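Local structure of putative acetoin utilization protein, acetoin dehydrogenase (Thermus thermophilus, 5AWE) at residues L141-D146 with E191-R196; F32-V37 with R104-L109; G45-K50 with L75-V80. The protein is of unknown function but joins a pair of CBS domains to an ACT domain, a make-up consistent with binding small regulatory ligands. All coordinates share one frame; numbering follows the deposited sequence.

Contact 1: residues L141-D146 with E191-R196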
loop_
_atom_site.group_PDB
_atom_site.type_symbol
_atom_site.label_atom_id
_atom_site.label_comp_id
_atom_site.label_asym_id
_atom_site.label_seq_id
_atom_site.Cartn_x
_atom_site.Cartn_y
_atom_site.Cartn_z
ATOM N N LEU A 141 18.996 13.986 49.064
ATOM C CA LEU A 141 19.484 15.216 48.459
ATOM C C LEU A 141 20.455 14.956 47.330
ATOM O O LEU A 141 21.340 14.107 47.434
ATOM C CB LEU A 141 20.170 16.107 49.502
ATOM C CG LEU A 141 19.291 16.760 50.572
ATOM C CD1 LEU A 141 20.104 17.825 51.327
ATOM C CD2 LEU A 141 18.082 17.389 49.914
ATOM N N ARG A 142 20.285 15.707 46.251
ATOM C CA ARG A 142 21.244 15.721 45.163
ATOM C C ARG A 142 22.183 16.912 45.359
ATOM O O ARG A 142 21.770 18.070 45.279
ATOM C CB ARG A 142 20.498 15.829 43.835
ATOM C CG ARG A 142 21.378 15.901 42.606
ATOM C CD ARG A 142 20.528 16.220 41.386
ATOM N NE ARG A 142 21.247 16.071 40.129
ATOM C CZ ARG A 142 21.839 17.070 39.486
ATOM N NH1 ARG A 142 21.803 18.294 39.993
ATOM N NH2 ARG A 142 22.435 16.852 38.315
ATOM N N ILE A 143 23.449 16.623 45.630
ATOM C CA ILE A 143 24.407 17.663 45.981
ATOM C C ILE A 143 25.515 17.726 44.941
ATOM O O ILE A 143 26.260 16.762 44.759
ATOM C CB ILE A 143 25.039 17.390 47.377
ATOM C CG1 ILE A 143 23.935 17.311 48.439
ATOM C CG2 ILE A 143 26.046 18.491 47.741
ATOM C CD1 ILE A 143 24.435 16.927 49.821
ATOM N N THR A 144 25.616 18.855 44.251
ATOM C CA THR A 144 26.799 19.133 43.449
ATOM C C THR A 144 27.813 19.819 44.344
ATOM O O THR A 144 27.515 20.845 44.951
ATOM C CB THR A 144 26.496 20.064 42.270
ATOM O OG1 THR A 144 25.476 19.483 41.451
ATOM C CG2 THR A 144 27.744 20.268 41.428
ATOM N N VAL A 145 29.009 19.245 44.430
ATOM C CA VAL A 145 30.051 19.799 45.274
ATOM C C VAL A 145 31.393 19.762 44.561
ATOM O O VAL A 145 31.717 18.790 43.870
ATOM C CB VAL A 145 30.145 19.023 46.611
ATOM C CG1 VAL A 145 30.183 17.526 46.344
ATOM C CG2 VAL A 145 31.385 19.450 47.382
ATOM N N ASP A 146 32.163 20.833 44.723
ATOM C CA ASP A 146 33.496 20.921 44.147
ATOM C C ASP A 146 34.539 20.647 45.215
ATOM O O ASP A 146 34.656 21.394 46.192
ATOM C CB ASP A 146 33.731 22.312 43.554
ATOM C CG ASP A 146 32.950 22.540 42.276
ATOM O OD1 ASP A 146 32.564 21.545 41.622
ATOM O OD2 ASP A 146 32.719 23.713 41.922
ATOM N N GLU A 191 19.554 16.517 55.777
ATOM C CA GLU A 191 19.391 17.959 55.621
ATOM C C GLU A 191 20.618 18.664 56.184
ATOM O O GLU A 191 20.962 19.766 55.768
ATOM C CB GLU A 191 18.133 18.441 56.351
ATOM C CG GLU A 191 16.871 17.635 56.037
ATOM C CD GLU A 191 16.880 16.249 56.677
ATOM O OE1 GLU A 191 17.817 15.952 57.452
ATOM O OE2 GLU A 191 15.950 15.457 56.407
ATOM N N GLY A 192 21.283 18.010 57.126
ATOM C CA GLY A 192 22.449 18.607 57.746
ATOM C C GLY A 192 23.695 18.560 56.886
ATOM O O GLY A 192 24.675 19.242 57.185
ATOM N N VAL A 193 23.664 17.775 55.813
ATOM C CA VAL A 193 24.873 17.523 55.027
ATOM C C VAL A 193 25.484 18.763 54.398
ATOM O O VAL A 193 26.683 18.983 54.530
ATOM C CB VAL A 193 24.634 16.515 53.889
ATOM C CG1 VAL A 193 25.920 16.327 53.117
ATOM C CG2 VAL A 193 24.152 15.189 54.443
ATOM N N PRO A 194 24.673 19.584 53.698
ATOM C CA PRO A 194 25.192 20.803 53.055
ATOM C C PRO A 194 25.936 21.702 54.041
ATOM O O PRO A 194 27.026 22.208 53.747
ATOM C CB PRO A 194 23.939 21.488 52.498
ATOM C CG PRO A 194 22.929 20.410 52.393
ATOM C CD PRO A 194 23.214 19.465 53.530
ATOM N N LYS A 195 25.342 21.891 55.217
ATOM C CA LYS A 195 26.003 22.618 56.294
ATOM C C LYS A 195 27.385 22.003 56.522
ATOM O O LYS A 195 28.416 22.625 56.233
ATOM C CB LYS A 195 25.181 22.516 57.588
ATOM C CG LYS A 195 23.691 22.817 57.425
ATOM C CD LYS A 195 23.399 24.313 57.533
ATOM C CE LYS A 195 23.492 24.800 58.974
ATOM N NZ LYS A 195 23.045 26.216 59.119
ATOM N N ARG A 196 27.383 20.768 57.020
ATOM C CA ARG A 196 28.608 20.073 57.390
ATOM C C ARG A 196 29.681 20.148 56.309
ATOM O O ARG A 196 30.857 20.350 56.611
ATOM C CB ARG A 196 28.300 18.609 57.703
ATOM C CG ARG A 196 27.381 18.416 58.893
ATOM C CD ARG A 196 27.396 16.977 59.354
ATOM N NE ARG A 196 26.618 16.113 58.473
ATOM C CZ ARG A 196 25.345 15.802 58.683
ATOM N NH1 ARG A 196 24.716 16.286 59.744
ATOM N NH2 ARG A 196 24.697 15.022 57.831
#

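Contact 2: residues F32-V37 with R104-L109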
loop_
_atom_site.group_PDB
_atom_site.type_symbol
_atom_site.label_atom_id
_atom_site.label_comp_id
_atom_site.label_asym_id
_atom_site.label_seq_id
_atom_site.Cartn_x
_atom_site.Cartn_y
_atom_site.Cartn_z
ATOM N N PHE A 32 7.497 -6.470 21.362
ATOM C CA PHE A 32 8.920 -6.230 21.128
ATOM C C PHE A 32 9.138 -5.341 19.906
ATOM O O PHE A 32 8.178 -4.912 19.262
ATOM C CB PHE A 32 9.659 -7.562 20.955
ATOM C CG PHE A 32 9.841 -8.333 22.242
ATOM C CD1 PHE A 32 8.818 -8.400 23.187
ATOM C CD2 PHE A 32 11.042 -8.991 22.512
ATOM C CE1 PHE A 32 8.988 -9.106 24.378
ATOM C CE2 PHE A 32 11.225 -9.703 23.703
ATOM C CZ PHE A 32 10.197 -9.759 24.636
ATOM N N ARG A 33 10.401 -5.057 19.596
ATOM C CA ARG A 33 10.728 -4.088 18.554
ATOM C C ARG A 33 11.944 -4.540 17.751
ATOM O O ARG A 33 12.214 -4.035 16.665
ATOM C CB ARG A 33 10.997 -2.724 19.189
ATOM C CG ARG A 33 10.673 -1.536 18.301
ATOM C CD ARG A 33 10.292 -0.326 19.147
ATOM N NE ARG A 33 9.239 -0.662 20.104
ATOM C CZ ARG A 33 8.781 0.162 21.042
ATOM N NH1 ARG A 33 9.281 1.387 21.162
ATOM N NH2 ARG A 33 7.819 -0.239 21.867
ATOM N N ARG A 34 12.689 -5.489 18.294
ATOM C CA ARG A 34 13.739 -6.119 17.522
ATOM C C ARG A 34 13.628 -7.633 17.628
ATOM O O ARG A 34 13.080 -8.166 18.588
ATOM C CB ARG A 34 15.109 -5.636 17.998
ATOM C CG ARG A 34 15.362 -5.854 19.459
ATOM C CD ARG A 34 16.234 -4.753 20.023
ATOM N NE ARG A 34 15.511 -3.494 20.192
ATOM C CZ ARG A 34 15.862 -2.352 19.611
ATOM N NH1 ARG A 34 16.925 -2.306 18.814
ATOM N NH2 ARG A 34 15.162 -1.249 19.841
ATOM N N LEU A 35 14.142 -8.322 16.621
ATOM C CA LEU A 35 13.904 -9.747 16.489
ATOM C C LEU A 35 15.187 -10.458 16.079
ATOM O O LEU A 35 15.594 -10.405 14.917
ATOM C CB LEU A 35 12.819 -9.978 15.435
ATOM C CG LEU A 35 11.615 -10.868 15.754
ATOM C CD1 LEU A 35 11.281 -10.823 17.237
ATOM C CD2 LEU A 35 10.430 -10.393 14.922
ATOM N N PRO A 36 15.857 -11.116 17.034
ATOM C CA PRO A 36 17.091 -11.812 16.659
ATOM C C PRO A 36 16.699 -12.933 15.706
ATOM O O PRO A 36 15.583 -13.435 15.789
ATOM C CB PRO A 36 17.636 -12.332 17.990
ATOM C CG PRO A 36 16.443 -12.389 18.896
ATOM C CD PRO A 36 15.523 -11.288 18.457
ATOM N N VAL A 37 17.594 -13.302 14.794
ATOM C CA VAL A 37 17.282 -14.324 13.804
ATOM C C VAL A 37 18.124 -15.586 13.998
ATOM O O VAL A 37 19.344 -15.558 13.832
ATOM C CB VAL A 37 17.503 -13.792 12.374
ATOM C CG1 VAL A 37 17.068 -14.846 11.351
ATOM C CG2 VAL A 37 16.708 -12.506 12.168
ATOM N N ARG A 104 27.048 2.471 18.757
ATOM C CA ARG A 104 26.540 2.029 17.469
ATOM C C ARG A 104 25.084 2.392 17.226
ATOM O O ARG A 104 24.440 1.822 16.351
ATOM C CB ARG A 104 26.743 0.523 17.340
ATOM C CG ARG A 104 28.181 0.119 17.609
ATOM C CD ARG A 104 28.473 -1.299 17.181
ATOM N NE ARG A 104 29.595 -1.854 17.932
ATOM C CZ ARG A 104 30.480 -2.712 17.435
ATOM N NH1 ARG A 104 31.467 -3.164 18.199
ATOM N NH2 ARG A 104 30.380 -3.114 16.173
ATOM N N LYS A 105 24.569 3.343 18.000
ATOM C CA LYS A 105 23.281 3.967 17.703
ATOM C C LYS A 105 22.086 3.055 17.954
ATOM O O LYS A 105 20.948 3.428 17.670
ATOM C CB LYS A 105 23.247 4.442 16.247
ATOM C CG LYS A 105 24.294 5.497 15.905
ATOM C CD LYS A 105 24.093 6.040 14.491
ATOM C CE LYS A 105 25.060 7.176 14.189
ATOM N NZ LYS A 105 24.705 7.887 12.928
ATOM N N ILE A 106 22.346 1.866 18.492
ATOM C CA ILE A 106 21.322 0.834 18.630
ATOM C C ILE A 106 20.489 0.986 19.905
ATOM O O ILE A 106 20.951 1.543 20.899
ATOM C CB ILE A 106 21.959 -0.552 18.659
ATOM C CG1 ILE A 106 23.010 -0.666 17.557
ATOM C CG2 ILE A 106 20.894 -1.607 18.466
ATOM C CD1 ILE A 106 24.021 -1.745 17.820
ATOM N N GLY A 107 19.261 0.474 19.876
ATOM C CA GLY A 107 18.406 0.548 21.047
ATOM C C GLY A 107 18.236 -0.786 21.752
ATOM O O GLY A 107 17.560 -0.875 22.777
ATOM N N GLY A 108 18.845 -1.829 21.200
ATOM C CA GLY A 108 18.629 -3.162 21.723
ATOM C C GLY A 108 19.803 -4.070 21.427
ATOM O O GLY A 108 20.593 -3.800 20.522
ATOM N N LEU A 109 19.917 -5.155 22.185
ATOM C CA LEU A 109 21.126 -5.963 22.157
ATOM C C LEU A 109 20.839 -7.410 22.546
ATOM O O LEU A 109 20.369 -7.687 23.653
ATOM C CB LEU A 109 22.137 -5.374 23.142
ATOM C CG LEU A 109 23.549 -4.971 22.717
ATOM C CD1 LEU A 109 23.526 -4.228 21.388
ATOM C CD2 LEU A 109 24.142 -4.090 23.822
HETATM O O HOH W 1 17.433 0.067 17.293
#

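Contact 3: residues G45-K50 with L75-V80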
loop_
_atom_site.group_PDB
_atom_site.type_symbol
_atom_site.label_atom_id
_atom_site.label_comp_id
_atom_site.label_asym_id
_atom_site.label_seq_id
_atom_site.Cartn_x
_atom_site.Cartn_y
_atom_site.Cartn_z
ATOM N N GLY A 45 21.601 -13.182 12.456
ATOM C CA GLY A 45 21.170 -11.863 12.034
ATOM C C GLY A 45 20.214 -11.212 13.004
ATOM O O GLY A 45 19.775 -11.829 13.970
ATOM N N LEU A 46 19.889 -9.951 12.743
ATOM C CA LEU A 46 19.012 -9.189 13.619
ATOM C C LEU A 46 18.151 -8.229 12.811
ATOM O O LEU A 46 18.625 -7.604 11.856
ATOM C CB LEU A 46 19.843 -8.413 14.645
ATOM C CG LEU A 46 19.112 -7.745 15.816
ATOM C CD1 LEU A 46 18.679 -6.356 15.426
ATOM C CD2 LEU A 46 17.919 -8.590 16.228
ATOM N N VAL A 47 16.882 -8.123 13.200
ATOM C CA VAL A 47 15.939 -7.247 12.521
ATOM C C VAL A 47 15.154 -6.406 13.520
ATOM O O VAL A 47 14.714 -6.911 14.559
ATOM C CB VAL A 47 14.933 -8.061 11.655
ATOM C CG1 VAL A 47 15.643 -8.700 10.478
ATOM C CG2 VAL A 47 14.285 -9.131 12.494
ATOM N N THR A 48 14.982 -5.127 13.204
ATOM C CA THR A 48 14.082 -4.267 13.963
ATOM C C THR A 48 12.750 -4.062 13.235
ATOM O O THR A 48 12.611 -4.383 12.051
ATOM C CB THR A 48 14.686 -2.884 14.195
ATOM O OG1 THR A 48 14.775 -2.195 12.944
ATOM C CG2 THR A 48 16.073 -3.002 14.818
ATOM N N ASP A 49 11.777 -3.515 13.956
ATOM C CA ASP A 49 10.493 -3.156 13.374
ATOM C C ASP A 49 10.716 -2.151 12.247
ATOM O O ASP A 49 10.070 -2.233 11.199
ATOM C CB ASP A 49 9.587 -2.550 14.451
ATOM C CG ASP A 49 8.122 -2.503 14.031
ATOM O OD1 ASP A 49 7.480 -3.570 13.972
ATOM O OD2 ASP A 49 7.609 -1.396 13.766
ATOM N N LYS A 50 11.635 -1.211 12.454
ATOM C CA LYS A 50 11.996 -0.269 11.399
ATOM C C LYS A 50 12.501 -0.975 10.142
ATOM O O LYS A 50 11.947 -0.789 9.058
ATOM C CB LYS A 50 13.069 0.701 11.892
ATOM C CG LYS A 50 12.542 2.029 12.398
ATOM C CD LYS A 50 13.594 3.125 12.245
ATOM C CE LYS A 50 13.891 3.403 10.774
ATOM N NZ LYS A 50 15.037 4.339 10.590
ATOM N N LEU A 75 9.029 -11.079 0.324
ATOM C CA LEU A 75 10.324 -10.736 0.903
ATOM C C LEU A 75 10.494 -11.497 2.223
ATOM O O LEU A 75 9.572 -11.553 3.037
ATOM C CB LEU A 75 10.409 -9.224 1.147
ATOM C CG LEU A 75 11.776 -8.609 1.463
ATOM C CD1 LEU A 75 12.722 -8.799 0.285
ATOM C CD2 LEU A 75 11.604 -7.121 1.754
ATOM N N THR A 76 11.670 -12.092 2.419
ATOM C CA THR A 76 11.958 -12.845 3.643
ATOM C C THR A 76 12.904 -12.091 4.577
ATOM O O THR A 76 13.660 -11.224 4.141
ATOM C CB THR A 76 12.592 -14.211 3.319
ATOM O OG1 THR A 76 13.872 -14.018 2.699
ATOM C CG2 THR A 76 11.689 -14.997 2.372
ATOM N N VAL A 77 12.856 -12.439 5.860
ATOM C CA VAL A 77 13.726 -11.843 6.879
ATOM C C VAL A 77 15.205 -11.856 6.487
ATOM O O VAL A 77 15.948 -10.924 6.799
ATOM C CB VAL A 77 13.544 -12.575 8.237
ATOM C CG1 VAL A 77 14.615 -12.161 9.221
ATOM C CG2 VAL A 77 12.170 -12.251 8.810
ATOM N N ARG A 78 15.623 -12.908 5.789
ATOM C CA ARG A 78 17.017 -13.051 5.391
ATOM C C ARG A 78 17.508 -11.883 4.544
ATOM O O ARG A 78 18.675 -11.513 4.616
ATOM C CB ARG A 78 17.219 -14.356 4.618
ATOM C CG ARG A 78 18.686 -14.687 4.369
ATOM C CD ARG A 78 18.855 -15.848 3.394
ATOM N NE ARG A 78 18.047 -17.010 3.761
ATOM C CZ ARG A 78 18.420 -17.927 4.648
ATOM N NH1 ARG A 78 19.591 -17.818 5.265
ATOM N NH2 ARG A 78 17.623 -18.954 4.917
ATOM N N GLU A 79 16.610 -11.302 3.753
ATOM C CA GLU A 79 16.975 -10.265 2.792
ATOM C C GLU A 79 17.102 -8.884 3.424
ATOM O O GLU A 79 17.591 -7.945 2.790
ATOM C CB GLU A 79 15.942 -10.220 1.661
ATOM C CG GLU A 79 15.807 -11.547 0.915
ATOM C CD GLU A 79 14.832 -11.477 -0.243
ATOM O OE1 GLU A 79 13.929 -12.345 -0.319
ATOM O OE2 GLU A 79 14.969 -10.558 -1.080
ATOM N N VAL A 80 16.665 -8.752 4.672
ATOM C CA VAL A 80 16.691 -7.454 5.337
ATOM C C VAL A 80 17.406 -7.473 6.690
ATOM O O VAL A 80 17.587 -6.427 7.310
ATOM C CB VAL A 80 15.256 -6.912 5.543
ATOM C CG1 VAL A 80 14.577 -6.726 4.192
ATOM C CG2 VAL A 80 14.451 -7.880 6.410
#

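Contact 1: residues L141-D146 with E191-R196
Leu141 faces Glu191, with their CA atoms 7.7 Å apart, and the CA of Ile143 is nearest that of Pro194, at 7.8 Å. Residues 141-146 form a strand, and residues 191-196 lead into helix 193-199, so the first turn of the helix lies over the beginning of the strand. The backbone bond from Arg196 N to Gly192 O is of the helical kind. Leu141 and Ile143 both point toward the helix and meet it through their terminal methyls. The ACT domain has a beta-alpha-beta-beta-alpha-beta topology, with helices packed on an antiparallel sheet. Strand 141-148 is an inner strand of that sheet, between 178-186 and 203-209. In Ile143, CG1 lies anti to the carbonyl carbon (chi1 -58°) and the chain then runs out extended. This carries CD1 to the helix, where it lies 3.7 Å from Val193 CG1. The two side chains meet at an oblique angle. Leu141 approaches Pro194 at about a right angle, and its CD1 rests 4.0 Å from Pro194 CG, with the ring CD close by. The same methyl lies near Glu191 CA, while the Glu191 side chain starts away from the strand. Val207 and Val190 also pack on Leu141, and Ala164 touches Val193.

Contact 2: residues F32-V37 with R104-L109
Arg34 lays its guanidinium against the Gly107-Gly108 peptide, in a water-bridged contact between the two CBS domains of the chain. It joins the start of strand 34-39 to the turn that enters strand 108-113. Gly107 C and Gly108 N sit over one face of the guanidinium, both offset toward its rim. Arg34 NH1 comes 3.1 Å from Gly108 N, but both are donors, so the approach is contact over a face and not a hydrogen bond. A water in the plane of the guanidinium, at its edge, links the two sides. It accepts from Arg34 NH1 at 2.9 Å and from Gly107 N at 3.2 Å. The Arg34 chain bends at chi2 and chi3 (74°), which folds it along the glycine backbone and puts CD 3.3 Å from Gly108 CA. A side chain at Gly108 would run into Arg34 CD, and one at Gly107 would be tight against NH2. Ile106 CG2 adds a looser touch on NH1. With an alanine in place of Arg34, the glycine peptide would probably lose its cover and the water its donor from the first domain. Arg34 also packs on Thr48 of strand 42-48 and Ile120 of strand 116-122. Beyond the glycines, Leu109 turns away from Arg34 and packs on Ala97, Leu100 and Met101 of helix 94-103.

Contact 3: residues G45-K50 with L75-V80
Val47 meets Val77 with the two side chains crossed at about a right angle. One methyl from each makes the touch: Val47 CG1 lies 3.8 Å from Val77 CG1. Val47 points toward residues 75-80. Its CG1 is anti to its own carbonyl carbon (chi1 -68°), and this is the branch that reaches both partners. In Val77 the touching methyl lies anti to the backbone N (chi1 169°), which swings it out from the turn to Val47. Val80 comes to the same methyl more loosely, with its CG2 4.3 Å from Val47 CG1. One methyl of the strand thus has two valines of the turn beside it, and the contact is wholly apolar and largely buried.

Val47 belongs to strand 42-48, which forms a hairpin with strand 34-39 in the first CBS domain. Residues 75-80 follow helix 65-74 and pack against this hairpin. Just beyond, Ala82 makes a backbone hydrogen bond with Leu46 of the same strand, while strand 8-9 pairs with strand 116-122. Both are consistent with the exchanged segments of CBS pairs.

The winding of the 75-80 backbone sets Val77 and Val80 on the side that meets Val47. Glu79 N bonds to Thr76 O at 3.0 Å, and Val80 N bonds to Val77 O at 3.1 Å. Residues 77-79 have helical backbone angles but not the regular helical bonds. The next residue after Val47, Thr48, ends the strand and is the N-cap of helix 49-53, its OG1 bonded to Asp51 N. Around the valines, Leu35 and Met81 pack on Val47, while Val37, Thr18 and Ala23 pack on Val77. Arg78 points away from the strand and forms a salt bridge with Asp17.

Contacts 2 and 3 belong to the CBS pair, and contact 1 lies in the ACT domain. The centres of contacts 2 and 3 are about 11 Å apart, and they touch through the hairpin of strands 34-39 and 42-48. Leu35 N and Val47 O, 2.6 Å apart, are probably hydrogen-bonded there. Contact 3 is nested along the chain inside the loop closed by contact 2. One hairpin thus meets both residues 104-109 and residues 75-80. Contact 1 comes later in the chain. Its centre is about 40 Å from that of contact 2 and about 51 Å from that of contact 3. Within this chain it touches neither, but its Arg142 reaches Glu95 of the second subunit.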